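PDB 2Z72: protein-tyrosine-phosphatase from Shewanella sp., which hydrolyses phosphate esters of protein tyrosine as a cold-active, zinc-containing phosphatase of the calcineurin-like phosphoesterase family. Local coordinates for residues 57-62 and 128-133. Sequence-based numbering, arbitrary orientation. Where two conformers were deposited one is given.
Sequences SEIKQI and FMYQLD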
ATOM      1  N   SER A  57      14.934   8.953   9.249  0.57 10.84           N
ATOM      2  CA  SER A  57      16.237   8.379   8.994  0.57 15.46           C
ATOM      3  C   SER A  57      16.203   6.859   8.987  0.57 13.08           C
ATOM      4  O   SER A  57      17.261   6.248   8.865  0.57 17.73           O
ATOM      5  CB  SER A  57      17.229   8.922  10.056  0.57 17.68           C
ATOM      6  OG  SER A  57      16.874   8.456  11.359  0.57 30.53           O
ATOM      7  N   GLU A  58      15.144   6.092   9.163  0.64 12.37           N
ATOM      8  CA  GLU A  58      14.973   4.675   9.309  0.64 15.88           C
ATOM      9  C   GLU A  58      13.969   4.029   8.329  0.64 11.82           C
ATOM     10  O   GLU A  58      14.302   2.910   7.926  0.64 11.59           O
ATOM     11  CB  GLU A  58      14.468   4.263  10.715  0.64 21.82           C
ATOM     12  CG  GLU A  58      14.934   5.023  11.916  0.64 17.88           C
ATOM     13  CD  GLU A  58      14.313   4.815  13.252  0.64 24.36           C
ATOM     14  OE1 GLU A  58      14.801   5.244  14.334  0.64 32.99           O
ATOM     15  OE2 GLU A  58      13.236   4.214  13.397  0.64 18.50           O
ATOM     16  N   ILE A  59      12.796   4.555   7.936  1.00 12.09           N
ATOM     17  CA  ILE A  59      11.737   3.784   7.314  1.00 10.56           C
ATOM     18  C   ILE A  59      11.959   3.532   5.833  1.00 10.21           C
ATOM     19  O   ILE A  59      11.183   2.807   5.237  1.00 11.18           O
ATOM     20  CB  ILE A  59      10.343   4.414   7.532  1.00  9.97           C
ATOM     21  CG1 ILE A  59      10.263   5.783   6.861  1.00 11.47           C
ATOM     22  CG2 ILE A  59      10.038   4.496   8.986  1.00 12.94           C
ATOM     23  CD1 ILE A  59       8.884   6.417   6.914  1.00 11.19           C
ATOM     24  N   LYS A  60      13.028   4.108   5.259  1.00  9.40           N
ATOM     25  CA  LYS A  60      13.412   3.756   3.906  1.00  9.74           C
ATOM     26  C   LYS A  60      14.358   2.546   3.873  1.00  9.76           C
ATOM     27  O   LYS A  60      14.756   2.122   2.775  1.00 10.74           O
ATOM     28  CB  LYS A  60      13.996   4.926   3.128  1.00 11.10           C
ATOM     29  CG  LYS A  60      13.070   6.146   3.127  1.00 12.37           C
ATOM     30  CD  LYS A  60      13.437   7.308   2.219  1.00 14.53           C
ATOM     31  CE  LYS A  60      14.634   8.002   2.738  1.00 15.34           C
ATOM     32  NZ  LYS A  60      15.003   9.257   1.958  1.00 12.61           N
ATOM     33  N   GLN A  61      14.671   1.942   5.007  1.00  9.68           N
ATOM     34  CA  GLN A  61      15.419   0.682   5.034  1.00  9.51           C
ATOM     35  C   GLN A  61      14.538  -0.438   4.492  1.00  8.81           C
ATOM     36  O   GLN A  61      13.376  -0.552   4.847  1.00  9.48           O
ATOM     37  CB  GLN A  61      15.838   0.414   6.460  1.00 11.08           C
ATOM     38  CG  GLN A  61      16.821   1.371   7.053  1.00 12.12           C
ATOM     39  CD  GLN A  61      17.037   1.242   8.559  1.00 16.20           C
ATOM     40  OE1 GLN A  61      16.333   0.459   9.227  1.00 18.08           O
ATOM     41  NE2 GLN A  61      17.910   2.074   9.062  1.00 24.77           N
ATOM     42  N   ILE A  62      15.152  -1.308   3.706  1.00  8.62           N
ATOM     43  CA  ILE A  62      14.435  -2.480   3.178  1.00  8.46           C
ATOM     44  C   ILE A  62      14.291  -3.487   4.294  1.00  9.16           C
ATOM     45  O   ILE A  62      15.279  -3.869   4.928  1.00  9.81           O
ATOM     46  CB  ILE A  62      15.166  -3.091   1.981  1.00  9.09           C
ATOM     47  CG1 ILE A  62      15.310  -2.104   0.811  1.00  9.38           C
ATOM     48  CG2 ILE A  62      14.504  -4.378   1.501  1.00 10.60           C
ATOM     49  CD1 ILE A  62      16.321  -2.485  -0.239  1.00 10.57           C
ATOM     50  N   PHE A 128       0.544  10.388   5.382  1.00  7.95           N
ATOM     51  CA  PHE A 128      -0.001   9.754   6.541  1.00  8.50           C
ATOM     52  C   PHE A 128       0.642   8.383   6.721  1.00  7.73           C
ATOM     53  O   PHE A 128       1.044   8.037   7.843  1.00  8.52           O
ATOM     54  CB  PHE A 128      -1.525   9.630   6.424  1.00  8.82           C
ATOM     55  CG  PHE A 128      -2.139   8.769   7.505  1.00  8.97           C
ATOM     56  CD1 PHE A 128      -2.261   9.203   8.806  1.00 11.17           C
ATOM     57  CD2 PHE A 128      -2.584   7.509   7.187  1.00 11.54           C
ATOM     58  CE1 PHE A 128      -2.805   8.396   9.785  1.00 12.38           C
ATOM     59  CE2 PHE A 128      -3.131   6.694   8.173  1.00 14.04           C
ATOM     60  CZ  PHE A 128      -3.269   7.141   9.474  1.00 13.81           C
ATOM     61  N   MET A 129       0.730   7.609   5.664  1.00  8.12           N
ATOM     62  CA  MET A 129       1.309   6.252   5.772  1.00  7.82           C
ATOM     63  C   MET A 129       2.792   6.309   6.078  1.00  7.92           C
ATOM     64  O   MET A 129       3.282   5.408   6.779  1.00  8.67           O
ATOM     65  CB  MET A 129       0.990   5.450   4.527  1.00  8.28           C
ATOM     66  CG  MET A 129      -0.467   5.063   4.344  1.00  8.73           C
ATOM     67  SD  MET A 129      -1.194   4.208   5.750  1.00  9.79           S
ATOM     68  CE  MET A 129      -0.170   2.746   5.777  1.00 12.04           C
ATOM     69  N   TYR A 130       3.504   7.318   5.583  1.00  7.97           N
ATOM     70  CA  TYR A 130       4.920   7.505   5.901  1.00  7.79           C
ATOM     71  C   TYR A 130       5.068   7.742   7.405  1.00  7.94           C
ATOM     72  O   TYR A 130       5.870   7.131   8.101  1.00  8.41           O
ATOM     73  CB  TYR A 130       5.408   8.634   5.047  1.00  8.21           C
ATOM     74  CG  TYR A 130       6.859   9.051   5.146  1.00  8.12           C
ATOM     75  CD1 TYR A 130       7.313   9.790   6.226  1.00  8.97           C
ATOM     76  CD2 TYR A 130       7.785   8.745   4.175  1.00  8.35           C
ATOM     77  CE1 TYR A 130       8.631  10.192   6.346  1.00  9.49           C
ATOM     78  CE2 TYR A 130       9.103   9.163   4.240  1.00  8.88           C
ATOM     79  CZ  TYR A 130       9.506   9.894   5.335  1.00  9.23           C
ATOM     80  OH  TYR A 130      10.811  10.366   5.476  1.00  9.96           O
ATOM     81  N   GLN A 131       4.283   8.688   7.939  1.00  8.45           N
ATOM     82  CA  GLN A 131       4.323   8.957   9.371  1.00  9.40           C
ATOM     83  C   GLN A 131       3.936   7.699  10.155  1.00  8.76           C
ATOM     84  O   GLN A 131       4.584   7.374  11.164  1.00  8.93           O
ATOM     85  CB  GLN A 131       3.393  10.133   9.701  1.00 11.92           C
ATOM     86  CG  GLN A 131       3.292  10.434  11.159  1.00 15.07           C
ATOM     87  CD  GLN A 131       2.555  11.748  11.318  1.00 16.75           C
ATOM     88  OE1 GLN A 131       1.338  11.726  11.568  1.00 21.33           O
ATOM     89  NE2 GLN A 131       3.228  12.869  11.174  1.00 20.03           N
ATOM     90  N   LEU A 132       2.906   6.980   9.722  1.00  9.41           N
ATOM     91  CA  LEU A 132       2.465   5.793  10.472  1.00  8.46           C
ATOM     92  C   LEU A 132       3.562   4.759  10.476  1.00  8.74           C
ATOM     93  O   LEU A 132       3.751   4.038  11.490  1.00  9.07           O
ATOM     94  CB  LEU A 132       1.181   5.309   9.796  0.65 10.22           C
ATOM     95  CG  LEU A 132       0.358   4.455  10.731  0.65  8.15           C
ATOM     96  CD1 LEU A 132      -0.372   5.345  11.762  0.65  9.18           C
ATOM     97  CD2 LEU A 132      -0.654   3.641   9.962  0.65  9.69           C
ATOM     98  N   ASP A 133       4.282   4.602   9.368  1.00  7.98           N
ATOM     99  CA  ASP A 133       5.413   3.664   9.273  1.00  8.00           C
ATOM    100  C   ASP A 133       6.399   3.960  10.379  1.00  8.54           C
ATOM    101  O   ASP A 133       6.824   3.072  11.150  1.00  8.70           O
ATOM    102  CB  ASP A 133       5.952   3.805   7.849  1.00  8.11           C
ATOM    103  CG  ASP A 133       6.983   2.819   7.325  1.00  7.77           C
ATOM    104  OD1 ASP A 133       7.450   1.938   8.102  1.00 10.34           O
ATOM    105  OD2 ASP A 133       7.335   2.962   6.136  1.00  8.06           O
TER
HETATM  106  O   HOH W   1       9.737   0.912   6.912  1.00 12.84           O
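Ile59, in the type I beta turn Glu58-Gln61, reaches to helix 122-138 and sets its CD1 methyl squarely over the Tyr130 ring, 3.5 Å from the ring centroid and 2° off the normal, a CH-pi contact with nearly equal distances to all six ring carbons. CG1 lies between the backbone N and carbonyl carbon (chi1 64°), and an extended chi2 carries CD1 forward to the helix, where it also lies 3.3 Å from Tyr130 O. Tyr130 CG is anti to its N (chi1 -179°), which brings the ring beneath the Ile59 methyl; its hydroxyl is hydrogen-bonded to Glu186 and to Ser56 N. Asp133, one helical turn on, rests its carboxylate against the branch point of Ile59, OD2 3.6 Å from CB and OD1 3.7 Å from CG2. One water lies within hydrogen-bond distance of both Asp133 OD1 (2.8 Å) and Ile59 O (2.9 Å), linking the carboxylate to the turn, while OD2 takes a hydrogen bond from Trp190 NE1 and a salt bridge from Lys194 NZ. A leucine at Tyr130 would probably leave CD1 of Ile59 without its flat seat and Glu186 and Ser56 N without their hydroxyl partner. The turn is thus docked, through a buried isoleucine, on a helix of the calcineurin-like phosphoesterase fold.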